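Local coordinates for protein peptidoglycan-N-acetylmuramic acid deacetylase PdaC (Bacillus subtilis subsp. subtilis str. 168, PDB 6H8N) that removes acetyl groups from N-acetylmuramic acid residues of peptidoglycan, which confers resistance to lysozyme, and can also deacetylate short chitin oligomers, at residues 9-14 against 187-192; 41-46 against 92-97; 85-90 against 120-125; 175-178 against 182-185. The protein carries 1 engineered substitution. All coordinates share one frame; numbering follows the deposited sequence. Where two conformers were deposited one is given.

Contact 1: residues 9-14 against 187-192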
loop_
_atom_site.group_PDB
_atom_site.type_symbol
_atom_site.label_atom_id
_atom_site.label_comp_id
_atom_site.label_asym_id
_atom_site.label_seq_id
_atom_site.Cartn_x
_atom_site.Cartn_y
_atom_site.Cartn_z
ATOM N N GLN A 9 20.357 5.488 0.617
ATOM C CA GLN A 9 19.668 6.416 1.493
ATOM C C GLN A 9 18.436 5.723 2.060
ATOM O O GLN A 9 18.040 4.640 1.616
ATOM C CB GLN A 9 19.278 7.685 0.733
ATOM N N LYS A 10 17.825 6.357 3.056
ATOM C CA LYS A 10 16.692 5.750 3.733
ATOM C C LYS A 10 15.502 5.617 2.796
ATOM O O LYS A 10 15.223 6.498 1.986
ATOM C CB LYS A 10 16.260 6.601 4.929
ATOM C CG LYS A 10 17.238 6.549 6.091
ATOM C CD LYS A 10 16.659 7.156 7.356
ATOM C CE LYS A 10 16.242 8.588 7.169
ATOM N NZ LYS A 10 17.389 9.463 6.818
ATOM N N VAL A 11 14.769 4.521 2.955
ATOM C CA VAL A 11 13.538 4.289 2.215
ATOM C C VAL A 11 12.462 3.837 3.185
ATOM O O VAL A 11 12.741 3.230 4.222
ATOM C CB VAL A 11 13.723 3.239 1.096
ATOM C CG1 VAL A 11 14.736 3.715 0.060
ATOM C CG2 VAL A 11 14.123 1.889 1.678
ATOM N N ILE A 12 11.217 4.128 2.835
ATOM C CA ILE A 12 10.076 3.644 3.594
ATOM C C ILE A 12 8.908 3.519 2.632
ATOM O O ILE A 12 8.788 4.286 1.672
ATOM C CB ILE A 12 9.791 4.594 4.782
ATOM C CG1 ILE A 12 8.863 3.955 5.817
ATOM C CG2 ILE A 12 9.252 5.938 4.302
ATOM C CD1 ILE A 12 8.970 4.619 7.187
ATOM N N ALA A 13 8.044 2.542 2.888
ATOM C CA ALA A 13 6.859 2.287 2.062
ATOM C C ALA A 13 5.608 2.624 2.862
ATOM O O ALA A 13 5.188 1.857 3.734
ATOM C CB ALA A 13 6.833 0.842 1.591
ATOM N N LEU A 14 4.995 3.755 2.550
ATOM C CA LEU A 14 3.677 4.066 3.081
ATOM C C LEU A 14 2.635 3.375 2.230
ATOM O O LEU A 14 2.645 3.494 1.001
ATOM C CB LEU A 14 3.427 5.570 3.058
ATOM C CG LEU A 14 4.369 6.424 3.851
ATOM C CD1 LEU A 14 3.980 7.877 3.728
ATOM C CD2 LEU A 14 4.336 6.001 5.286
ATOM N N SER A 187 6.891 -2.158 -4.551
ATOM C CA SER A 187 7.810 -2.784 -5.507
ATOM C C SER A 187 9.166 -2.084 -5.530
ATOM O O SER A 187 10.201 -2.743 -5.691
ATOM C CB SER A 187 7.167 -2.834 -6.887
ATOM O OG SER A 187 6.060 -3.726 -6.843
ATOM N N GLN A 188 9.195 -0.756 -5.365
ATOM C CA GLN A 188 10.465 -0.052 -5.310
ATOM C C GLN A 188 11.251 -0.450 -4.073
ATOM O O GLN A 188 12.481 -0.565 -4.126
ATOM C CB GLN A 188 10.242 1.449 -5.343
ATOM C CG GLN A 188 9.854 1.971 -6.710
ATOM C CD GLN A 188 9.311 3.386 -6.695
ATOM O OE1 GLN A 188 8.991 3.957 -5.653
ATOM N NE2 GLN A 188 9.178 3.964 -7.887
ATOM N N LEU A 189 10.567 -0.659 -2.947
ATOM C CA LEU A 189 11.253 -1.103 -1.742
ATOM C C LEU A 189 11.857 -2.492 -1.945
ATOM O O LEU A 189 13.003 -2.742 -1.541
ATOM C CB LEU A 189 10.272 -1.097 -0.579
ATOM C CG LEU A 189 10.817 -1.686 0.726
ATOM C CD1 LEU A 189 12.017 -0.912 1.211
ATOM C CD2 LEU A 189 9.692 -1.745 1.768
ATOM N N GLU A 190 11.109 -3.408 -2.567
ATOM C CA GLU A 190 11.652 -4.726 -2.888
ATOM C C GLU A 190 12.926 -4.598 -3.703
ATOM O O GLU A 190 13.906 -5.323 -3.468
ATOM C CB GLU A 190 10.625 -5.555 -3.670
ATOM C CG GLU A 190 9.414 -6.039 -2.885
ATOM C CD GLU A 190 8.453 -6.864 -3.750
ATOM O OE1 GLU A 190 7.433 -7.374 -3.221
ATOM O OE2 GLU A 190 8.728 -7.014 -4.967
ATOM N N GLU A 191 12.934 -3.694 -4.684
ATOM C CA GLU A 191 14.108 -3.530 -5.532
ATOM C C GLU A 191 15.278 -2.963 -4.740
ATOM O O GLU A 191 16.428 -3.390 -4.917
ATOM C CB GLU A 191 13.763 -2.635 -6.723
ATOM C CG GLU A 191 14.945 -2.274 -7.613
ATOM C CD GLU A 191 15.661 -3.472 -8.221
ATOM O OE1 GLU A 191 15.072 -4.566 -8.335
ATOM O OE2 GLU A 191 16.841 -3.282 -8.586
ATOM N N VAL A 192 15.020 -1.991 -3.867
ATOM C CA VAL A 192 16.081 -1.456 -3.028
ATOM C C VAL A 192 16.706 -2.558 -2.186
ATOM O O VAL A 192 17.939 -2.647 -2.056
ATOM C CB VAL A 192 15.545 -0.294 -2.177
ATOM C CG1 VAL A 192 16.533 0.043 -1.055
ATOM C CG2 VAL A 192 15.317 0.894 -3.067
#
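V11 and A13, on one face of strand 11-14, receive L189 and V192 from helix 187-192 in a small, wholly apolar interface. The short axes run nearly antiparallel, at 154°, and come within 8.5 Å of each other. L189 carries most of the contact on the helix side. With CG opposite the backbone N (chi1 174°), it stretches toward the strand and spreads its two methyls along it. CD1 packs obliquely against V11 CG2 at 3.5 Å, the closest approach of the two segments, and CD2 lies 3.9 Å from A13 CB. The fork of the leucine thus covers two strand positions that are two residues apart. One helical turn on, V192 reaches V11 tip to tip, its CG1 standing 4.1 Å from V11 CG2, so a single valine methyl serves both helix residues.

Polar bonds lie around this patch and none crosses it. Within the helix, V192 N donates to Q188 O at 2.9 Å. V11 N is held by the carboxylate of D152, and S187 OG bonds to E64 OE2. I12 points the opposite way, packing on I156 and L183, so both faces of the strand are covered.

The pairing joins the beginning of a central strand of the parallel sheet to the helix 186-197 that follows the last strand. It belongs to the C-terminal NodB-homology domain of PdaC, whose family, the CE4 polysaccharide deacetylases, folds as a distorted (beta/alpha) barrel.

Contact 2: residues 41-46 against 92-97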
loop_
_atom_site.group_PDB
_atom_site.type_symbol
_atom_site.label_atom_id
_atom_site.label_comp_id
_atom_site.label_asym_id
_atom_site.label_seq_id
_atom_site.Cartn_x
_atom_site.Cartn_y
_atom_site.Cartn_z
ATOM N N PHE A 41 -1.419 1.866 -2.898
ATOM C CA PHE A 41 -2.824 1.870 -2.502
ATOM C C PHE A 41 -3.394 0.491 -2.774
ATOM O O PHE A 41 -3.420 0.048 -3.931
ATOM C CB PHE A 41 -3.585 2.941 -3.284
ATOM C CG PHE A 41 -3.167 4.335 -2.936
ATOM C CD1 PHE A 41 -2.057 4.913 -3.517
ATOM C CD2 PHE A 41 -3.870 5.062 -1.972
ATOM C CE1 PHE A 41 -1.650 6.206 -3.148
ATOM C CE2 PHE A 41 -3.463 6.335 -1.598
ATOM C CZ PHE A 41 -2.364 6.911 -2.200
ATOM N N PHE A 42 -3.848 -0.178 -1.718
ATOM C CA PHE A 42 -4.484 -1.485 -1.816
ATOM C C PHE A 42 -5.981 -1.236 -1.814
ATOM O O PHE A 42 -6.575 -0.887 -0.785
ATOM C CB PHE A 42 -4.003 -2.376 -0.677
ATOM C CG PHE A 42 -2.576 -2.796 -0.849
ATOM C CD1 PHE A 42 -2.272 -3.910 -1.598
ATOM C CD2 PHE A 42 -1.529 -2.036 -0.317
ATOM C CE1 PHE A 42 -0.950 -4.293 -1.805
ATOM C CE2 PHE A 42 -0.206 -2.420 -0.519
ATOM C CZ PHE A 42 0.071 -3.560 -1.249
ATOM N N VAL A 43 -6.572 -1.380 -2.983
ATOM C CA VAL A 43 -7.913 -0.874 -3.278
ATOM C C VAL A 43 -8.931 -2.005 -3.252
ATOM O O VAL A 43 -8.651 -3.158 -3.612
ATOM C CB VAL A 43 -7.965 -0.121 -4.632
ATOM C CG1 VAL A 43 -7.028 1.089 -4.609
ATOM C CG2 VAL A 43 -7.641 -1.034 -5.788
ATOM N N LEU A 44 -10.146 -1.636 -2.848
ATOM C CA LEU A 44 -11.304 -2.513 -2.910
ATOM C C LEU A 44 -11.941 -2.408 -4.287
ATOM O O LEU A 44 -12.216 -1.308 -4.761
ATOM C CB LEU A 44 -12.322 -2.114 -1.846
ATOM C CG LEU A 44 -11.950 -2.572 -0.446
ATOM C CD1 LEU A 44 -12.853 -1.913 0.574
ATOM C CD2 LEU A 44 -12.050 -4.071 -0.291
ATOM N N GLY A 45 -12.186 -3.553 -4.923
ATOM C CA GLY A 45 -12.806 -3.529 -6.238
ATOM C C GLY A 45 -14.128 -2.781 -6.262
ATOM O O GLY A 45 -14.412 -2.042 -7.199
ATOM N N SER A 46 -14.960 -2.966 -5.232
ATOM C CA SER A 46 -16.241 -2.254 -5.199
ATOM C C SER A 46 -16.046 -0.740 -5.226
ATOM O O SER A 46 -16.804 -0.007 -5.875
ATOM C CB SER A 46 -17.041 -2.691 -3.974
ATOM O OG SER A 46 -16.352 -2.409 -2.769
ATOM N N ASP A 92 -10.238 -7.491 -12.499
ATOM C CA ASP A 92 -11.000 -7.197 -13.705
ATOM C C ASP A 92 -11.467 -5.749 -13.745
ATOM O O ASP A 92 -11.379 -5.102 -14.794
ATOM C CB ASP A 92 -12.199 -8.150 -13.830
ATOM C CG ASP A 92 -11.796 -9.578 -14.142
ATOM O OD1 ASP A 92 -10.630 -9.816 -14.511
ATOM O OD2 ASP A 92 -12.671 -10.473 -14.023
ATOM N N ILE A 93 -11.970 -5.206 -12.631
ATOM C CA ILE A 93 -12.447 -3.824 -12.674
ATOM C C ILE A 93 -11.276 -2.864 -12.864
ATOM O O ILE A 93 -11.377 -1.870 -13.595
ATOM C CB ILE A 93 -13.330 -3.464 -11.458
ATOM C CG1 ILE A 93 -14.036 -2.118 -11.652
ATOM C CG2 ILE A 93 -12.517 -3.400 -10.158
ATOM C CD1 ILE A 93 -15.059 -2.101 -12.784
ATOM N N ILE A 94 -10.145 -3.143 -12.212
ATOM C CA ILE A 94 -8.977 -2.285 -12.383
ATOM C C ILE A 94 -8.526 -2.305 -13.839
ATOM O O ILE A 94 -8.235 -1.259 -14.428
ATOM C CB ILE A 94 -7.866 -2.703 -11.415
ATOM C CG1 ILE A 94 -8.309 -2.434 -9.977
ATOM C CG2 ILE A 94 -6.538 -2.002 -11.749
ATOM C CD1 ILE A 94 -7.420 -3.086 -8.941
ATOM N N GLU A 95 -8.504 -3.492 -14.457
ATOM C CA GLU A 95 -8.118 -3.606 -15.863
ATOM C C GLU A 95 -9.090 -2.862 -16.775
ATOM O O GLU A 95 -8.673 -2.170 -17.714
ATOM C CB GLU A 95 -8.055 -5.088 -16.231
ATOM C CG GLU A 95 -8.097 -5.418 -17.728
ATOM C CD GLU A 95 -6.855 -5.002 -18.478
ATOM O OE1 GLU A 95 -6.858 -5.155 -19.720
ATOM O OE2 GLU A 95 -5.886 -4.546 -17.856
ATOM N N LYS A 96 -10.388 -2.984 -16.509
ATOM C CA LYS A 96 -11.410 -2.364 -17.349
ATOM C C LYS A 96 -11.325 -0.846 -17.338
ATOM O O LYS A 96 -11.654 -0.198 -18.338
ATOM C CB LYS A 96 -12.787 -2.811 -16.860
ATOM C CG LYS A 96 -13.971 -2.378 -17.681
ATOM C CD LYS A 96 -15.211 -3.155 -17.234
ATOM C CE LYS A 96 -16.203 -2.268 -16.513
ATOM N NZ LYS A 96 -16.855 -1.319 -17.456
ATOM N N ILE A 97 -10.934 -0.261 -16.214
ATOM C CA ILE A 97 -10.852 1.187 -16.088
ATOM C C ILE A 97 -9.525 1.727 -16.594
ATOM O O ILE A 97 -9.479 2.825 -17.151
ATOM C CB ILE A 97 -11.091 1.583 -14.619
ATOM C CG1 ILE A 97 -12.539 1.283 -14.228
ATOM C CG2 ILE A 97 -10.726 3.051 -14.377
ATOM C CD1 ILE A 97 -12.752 1.256 -12.753
#
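I94 O accepts the hydroxyl of S98, one turn further on; I97 N, bonded mainly to I93 O at 3.1 Å, adds only a weak approach to I94 O at 3.4 Å. These bonds stay within helix 80-98, and what I94 offers to segment 41-46 is purely apolar. Its CG1 lies opposite the carbonyl carbon (chi1 -66°), and the nearly extended chain carries CD1 to within 3.8 Å of V43 CG2, the two side chains meeting at a slant.

One residue earlier, I93 brings its branch methyl rather than its long arm. CG2 rests against the backbone of G45, 3.8 Å from the carbonyl O and 3.9 Å from CA. With no side chain on G45, the isoleucine packs directly on the first turn of helix 45-50, just past the N-cap residue L44; the CA atoms of G45 and I93 are 6.5 Å apart. V48 of that helix touches both V43 and I93.

Backbone bonds from V43 to G66 tie strand 41-43 into the parallel sheet. The side chain of V43 lies about 6 Å from that of H68, a zinc ligand. The contact packs helix 80-98 against the start of helix 45-50 and the C-terminal end of strand 40-43, the end at which (beta/alpha) barrels of the NodB type carry their metal site.

Contact 3: residues 85-90 against 120-125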
loop_
_atom_site.group_PDB
_atom_site.type_symbol
_atom_site.label_atom_id
_atom_site.label_comp_id
_atom_site.label_asym_id
_atom_site.label_seq_id
_atom_site.Cartn_x
_atom_site.Cartn_y
_atom_site.Cartn_z
ATOM N N LYS A 85 -12.632 -15.447 -6.714
ATOM C CA LYS A 85 -13.527 -14.520 -7.389
ATOM C C LYS A 85 -13.399 -13.107 -6.820
ATOM O O LYS A 85 -13.470 -12.125 -7.571
ATOM C CB LYS A 85 -14.961 -15.020 -7.310
ATOM C CG LYS A 85 -15.930 -14.221 -8.124
ATOM C CD LYS A 85 -17.276 -14.918 -8.170
ATOM C CE LYS A 85 -18.181 -14.293 -9.211
ATOM N NZ LYS A 85 -18.375 -12.841 -8.985
ATOM N N GLN A 86 -13.252 -12.977 -5.496
ATOM C CA GLN A 86 -13.018 -11.662 -4.899
ATOM C C GLN A 86 -11.782 -11.010 -5.511
ATOM O O GLN A 86 -11.800 -9.824 -5.874
ATOM C CB GLN A 86 -12.827 -11.814 -3.391
ATOM C CG GLN A 86 -14.103 -12.014 -2.594
ATOM C CD GLN A 86 -14.779 -10.718 -2.245
ATOM O OE1 GLN A 86 -14.139 -9.668 -2.108
ATOM N NE2 GLN A 86 -16.086 -10.766 -2.079
ATOM N N ILE A 87 -10.710 -11.777 -5.633
ATOM C CA ILE A 87 -9.463 -11.249 -6.174
ATOM C C ILE A 87 -9.599 -10.965 -7.662
ATOM O O ILE A 87 -9.250 -9.877 -8.133
ATOM C CB ILE A 87 -8.299 -12.209 -5.870
ATOM C CG1 ILE A 87 -8.124 -12.391 -4.357
ATOM C CG2 ILE A 87 -6.995 -11.722 -6.508
ATOM C CD1 ILE A 87 -8.045 -11.137 -3.537
ATOM N N ASN A 88 -10.136 -11.927 -8.423
ATOM C CA ASN A 88 -10.206 -11.770 -9.871
ATOM C C ASN A 88 -11.194 -10.684 -10.274
ATOM O O ASN A 88 -10.937 -9.937 -11.230
ATOM C CB ASN A 88 -10.521 -13.108 -10.544
ATOM C CG ASN A 88 -9.367 -14.049 -10.488
ATOM O OD1 ASN A 88 -8.206 -13.629 -10.519
ATOM N ND2 ASN A 88 -9.660 -15.337 -10.411
ATOM N N ASP A 89 -12.311 -10.545 -9.559
ATOM C CA ASP A 89 -13.234 -9.464 -9.885
ATOM C C ASP A 89 -12.559 -8.111 -9.707
ATOM O O ASP A 89 -12.865 -7.158 -10.434
ATOM C CB ASP A 89 -14.484 -9.504 -9.004
ATOM C CG ASP A 89 -15.452 -10.610 -9.378
ATOM O OD1 ASP A 89 -15.298 -11.213 -10.457
ATOM O OD2 ASP A 89 -16.377 -10.847 -8.564
ATOM N N THR A 90 -11.665 -8.007 -8.716
ATOM C CA THR A 90 -10.968 -6.757 -8.460
ATOM C C THR A 90 -9.898 -6.505 -9.509
ATOM O O THR A 90 -9.779 -5.380 -10.001
ATOM C CB THR A 90 -10.426 -6.776 -7.039
ATOM O OG1 THR A 90 -11.546 -6.899 -6.152
ATOM C CG2 THR A 90 -9.667 -5.497 -6.714
ATOM N N MET A 120 -3.645 -17.827 -5.960
ATOM C CA MET A 120 -3.823 -16.436 -6.378
ATOM C C MET A 120 -2.760 -16.007 -7.379
ATOM O O MET A 120 -3.020 -15.134 -8.214
ATOM C CB MET A 120 -3.799 -15.500 -5.174
ATOM C CG MET A 120 -5.071 -15.484 -4.350
ATOM S SD MET A 120 -4.996 -14.247 -3.031
ATOM C CE MET A 120 -3.530 -14.765 -2.150
ATOM N N LYS A 121 -1.558 -16.576 -7.293
ATOM C CA LYS A 121 -0.487 -16.263 -8.240
ATOM C C LYS A 121 -0.167 -14.770 -8.232
ATOM O O LYS A 121 0.042 -14.152 -9.275
ATOM C CB LYS A 121 -0.826 -16.746 -9.651
ATOM N N MET A 122 -0.147 -14.187 -7.037
ATOM C CA MET A 122 0.198 -12.789 -6.846
ATOM C C MET A 122 1.177 -12.706 -5.693
ATOM O O MET A 122 1.316 -13.638 -4.907
ATOM C CB MET A 122 -1.046 -11.936 -6.559
ATOM C CG MET A 122 -2.029 -11.917 -7.732
ATOM S SD MET A 122 -3.478 -10.895 -7.458
ATOM C CE MET A 122 -2.800 -9.252 -7.598
ATOM N N ASP A 123 1.844 -11.569 -5.581
ATOM C CA ASP A 123 2.800 -11.287 -4.511
ATOM C C ASP A 123 2.029 -10.746 -3.303
ATOM O O ASP A 123 1.408 -9.681 -3.404
ATOM C CB ASP A 123 3.758 -10.227 -5.069
ATOM C CG ASP A 123 4.811 -9.755 -4.076
ATOM O OD1 ASP A 123 4.741 -10.099 -2.881
ATOM O OD2 ASP A 123 5.718 -9.010 -4.521
ATOM N N VAL A 124 2.059 -11.460 -2.181
ATOM C CA VAL A 124 1.331 -11.056 -0.978
ATOM C C VAL A 124 2.126 -9.980 -0.265
ATOM O O VAL A 124 3.285 -10.196 0.102
ATOM C CB VAL A 124 1.106 -12.259 -0.056
ATOM C CG1 VAL A 124 0.476 -11.816 1.254
ATOM C CG2 VAL A 124 0.228 -13.312 -0.765
ATOM N N ALA A 125 1.513 -8.813 -0.065
ATOM C CA ALA A 125 2.184 -7.638 0.481
ATOM C C ALA A 125 1.457 -7.201 1.744
ATOM O O ALA A 125 0.372 -6.614 1.673
ATOM C CB ALA A 125 2.180 -6.515 -0.543
#
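I87 turns both of its branches on the sulfurs of M120 and M122, and this is the tight part of the contact. Its torsion (chi1 -60°) sets CG1 opposite the carbonyl carbon and CG2 opposite the backbone N, which splits the branches between two partners. CG1 meets M120 SD at 3.9 Å, the two chains crossing at about a right angle, while CG2 lies 3.7 Å from M122 SD, where the chains slide past each other in opposite directions. Both methionines bend at chi3, which presents the sulfur. The approach is made by side chains alone: even the nearest pair of CA atoms, those of I87 and M120, are 7.7 Å apart.

I87 and M120 are buried, but the contact opens toward solvent at M122, which is partly exposed, and at K121, which is fully so. At K121 the chain leaves its helix, and the positive phi (58°) turns the backbone so that M122 points at I87, whereas M120 sets off to the side and comes in with its sulfur. Several polar groups of the helix bond elsewhere. K85 NZ forms a salt bridge with D89 OD2 (2.9 Å), which accepts through its syn lone pair, and T90 OG1 donates to Q86 O at 2.9 Å, almost in line with the carbonyl (167°). The Q86 amide reaches W70 N and S71 OG.

V105 of strand 104-105 touches I87, M120 and M122 alike. The contact thus lies between helix 80-98, the end of helix 114-120 and the small parallel pair formed by strands 104-105 and 123-124, with N67 ND2 of strand 64-67 hydrogen-bonded to I87 O.

Contact 4: residues 175-178 against 182-185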
loop_
_atom_site.group_PDB
_atom_site.type_symbol
_atom_site.label_atom_id
_atom_site.label_comp_id
_atom_site.label_asym_id
_atom_site.label_seq_id
_atom_site.Cartn_x
_atom_site.Cartn_y
_atom_site.Cartn_z
ATOM N N LYS A 175 6.758 14.763 7.916
ATOM C CA LYS A 175 7.822 14.481 8.874
ATOM C C LYS A 175 8.830 13.475 8.331
ATOM O O LYS A 175 10.035 13.629 8.537
ATOM C CB LYS A 175 7.232 14.041 10.210
ATOM C CG LYS A 175 6.546 15.179 10.925
ATOM C CD LYS A 175 6.082 14.798 12.301
ATOM C CE LYS A 175 5.744 16.058 13.095
ATOM N NZ LYS A 175 5.111 15.749 14.375
ATOM N N LEU A 176 8.365 12.433 7.645
ATOM C CA LEU A 176 9.305 11.484 7.054
ATOM C C LEU A 176 10.134 12.139 5.958
ATOM O O LEU A 176 11.342 11.880 5.855
ATOM C CB LEU A 176 8.576 10.255 6.510
ATOM C CG LEU A 176 7.906 9.363 7.549
ATOM C CD1 LEU A 176 7.007 8.356 6.822
ATOM C CD2 LEU A 176 8.943 8.660 8.425
ATOM N N THR A 177 9.512 12.993 5.148
ATOM C CA THR A 177 10.261 13.721 4.132
ATOM C C THR A 177 11.298 14.626 4.788
ATOM O O THR A 177 12.456 14.670 4.349
ATOM C CB THR A 177 9.294 14.500 3.230
ATOM O OG1 THR A 177 8.395 13.580 2.603
ATOM C CG2 THR A 177 10.051 15.256 2.154
ATOM N N ASP A 178 10.910 15.328 5.854
ATOM C CA ASP A 178 11.844 16.205 6.559
ATOM C C ASP A 178 13.009 15.406 7.135
ATOM O O ASP A 178 14.127 15.932 7.255
ATOM C CB ASP A 178 11.136 16.940 7.707
ATOM C CG ASP A 178 10.254 18.112 7.259
ATOM O OD1 ASP A 178 10.322 18.584 6.102
ATOM O OD2 ASP A 178 9.490 18.606 8.133
ATOM N N GLN A 182 13.125 8.548 1.517
ATOM C CA GLN A 182 12.498 8.399 0.215
ATOM C C GLN A 182 11.232 7.578 0.409
ATOM O O GLN A 182 11.279 6.454 0.921
ATOM C CB GLN A 182 13.447 7.688 -0.746
ATOM C CG GLN A 182 14.758 8.417 -0.957
ATOM C CD GLN A 182 15.800 7.563 -1.619
ATOM O OE1 GLN A 182 16.096 7.732 -2.797
ATOM N NE2 GLN A 182 16.349 6.615 -0.871
ATOM N N LEU A 183 10.103 8.168 0.042
ATOM C CA LEU A 183 8.803 7.509 0.126
ATOM C C LEU A 183 8.585 6.744 -1.173
ATOM O O LEU A 183 8.279 7.337 -2.211
ATOM C CB LEU A 183 7.697 8.530 0.378
ATOM C CG LEU A 183 7.504 8.964 1.837
ATOM C CD1 LEU A 183 8.766 9.506 2.478
ATOM C CD2 LEU A 183 6.374 9.981 1.911
ATOM N N VAL A 184 8.718 5.431 -1.101
ATOM C CA VAL A 184 8.753 4.567 -2.273
ATOM C C VAL A 184 7.556 3.623 -2.270
ATOM O O VAL A 184 6.919 3.392 -1.244
ATOM C CB VAL A 184 10.085 3.791 -2.365
ATOM C CG1 VAL A 184 11.258 4.763 -2.306
ATOM C CG2 VAL A 184 10.219 2.789 -1.254
ATOM N N THR A 185 7.284 3.039 -3.437
ATOM C CA THR A 185 6.236 2.040 -3.547
ATOM C C THR A 185 6.733 0.708 -2.987
ATOM O O THR A 185 7.928 0.501 -2.743
ATOM C CB THR A 185 5.823 1.836 -5.002
ATOM O OG1 THR A 185 6.925 1.240 -5.699
ATOM C CG2 THR A 185 5.414 3.136 -5.666
#
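L183 faces L176 and T177 where a beta-alpha-beta crossover closes: strand 155-159 leads through helix 163-178 to strand 182-183, and both strands pair in parallel with strand 11-17 between them. Only three residues separate the two segments, so the helix end folds back directly over the strand that follows it.

The L183 side chain makes the whole contact on the strand side. Its CB points toward the helix, but neither CB nor CG comes within 4.2 Å of segment 175-178. The reach is completed by the two methyls, whose fork swings toward the helix with CG anti to the carbonyl carbon (chi1 -82°). CD1 rests against two successive helix residues, 4.1 Å from L176 CB and 4.1 Å from T177 OG1. CD2 touches the same hydroxyl oxygen at 4.2 Å, the leucine crossing the threonine at about a right angle. L14 of strand 11-17 also packs against L183.

L176 meets L183 with its CB, while its side chain also touches L14, A150 and M147 and so joins the sheet to helix 139-149. On the strand, Q182 points away from the helix, and its side-chain amide bonds to D6 N and K10 O. T177 stands at the edge of this apolar patch. Its hydroxyl makes no polar bond to L183: OG1 is hydrogen-bonded to I173 O, one turn back in its own helix, while the leucine methyls merely lean against it.

How the contacts relate
Contacts 1 and 4 form one cluster, with centres 10 Å apart: strand 11-17 serves contact 1 and pairs with strand 182-183 of contact 4, K10 O standing 3.0 Å from Q182 N. Contacts 2 and 3 form another, with centres about 11 Å apart, both using helix 80-98, where T90 OG1 lies 3.6 Å from G45 CA. The centres of contacts 1 and 2 are about 24 Å apart, yet they reach neighbouring strands of one sheet. The zinc ion, bound by D18, H68 and H72, lies about 10 Å from the V43 side chain and about 11 Å from that of I87. The A13 side chain is about 12 Å from that of the engineered S17, at the position assigned by similarity to the proton acceptor. Contact 4 lies away from these sites.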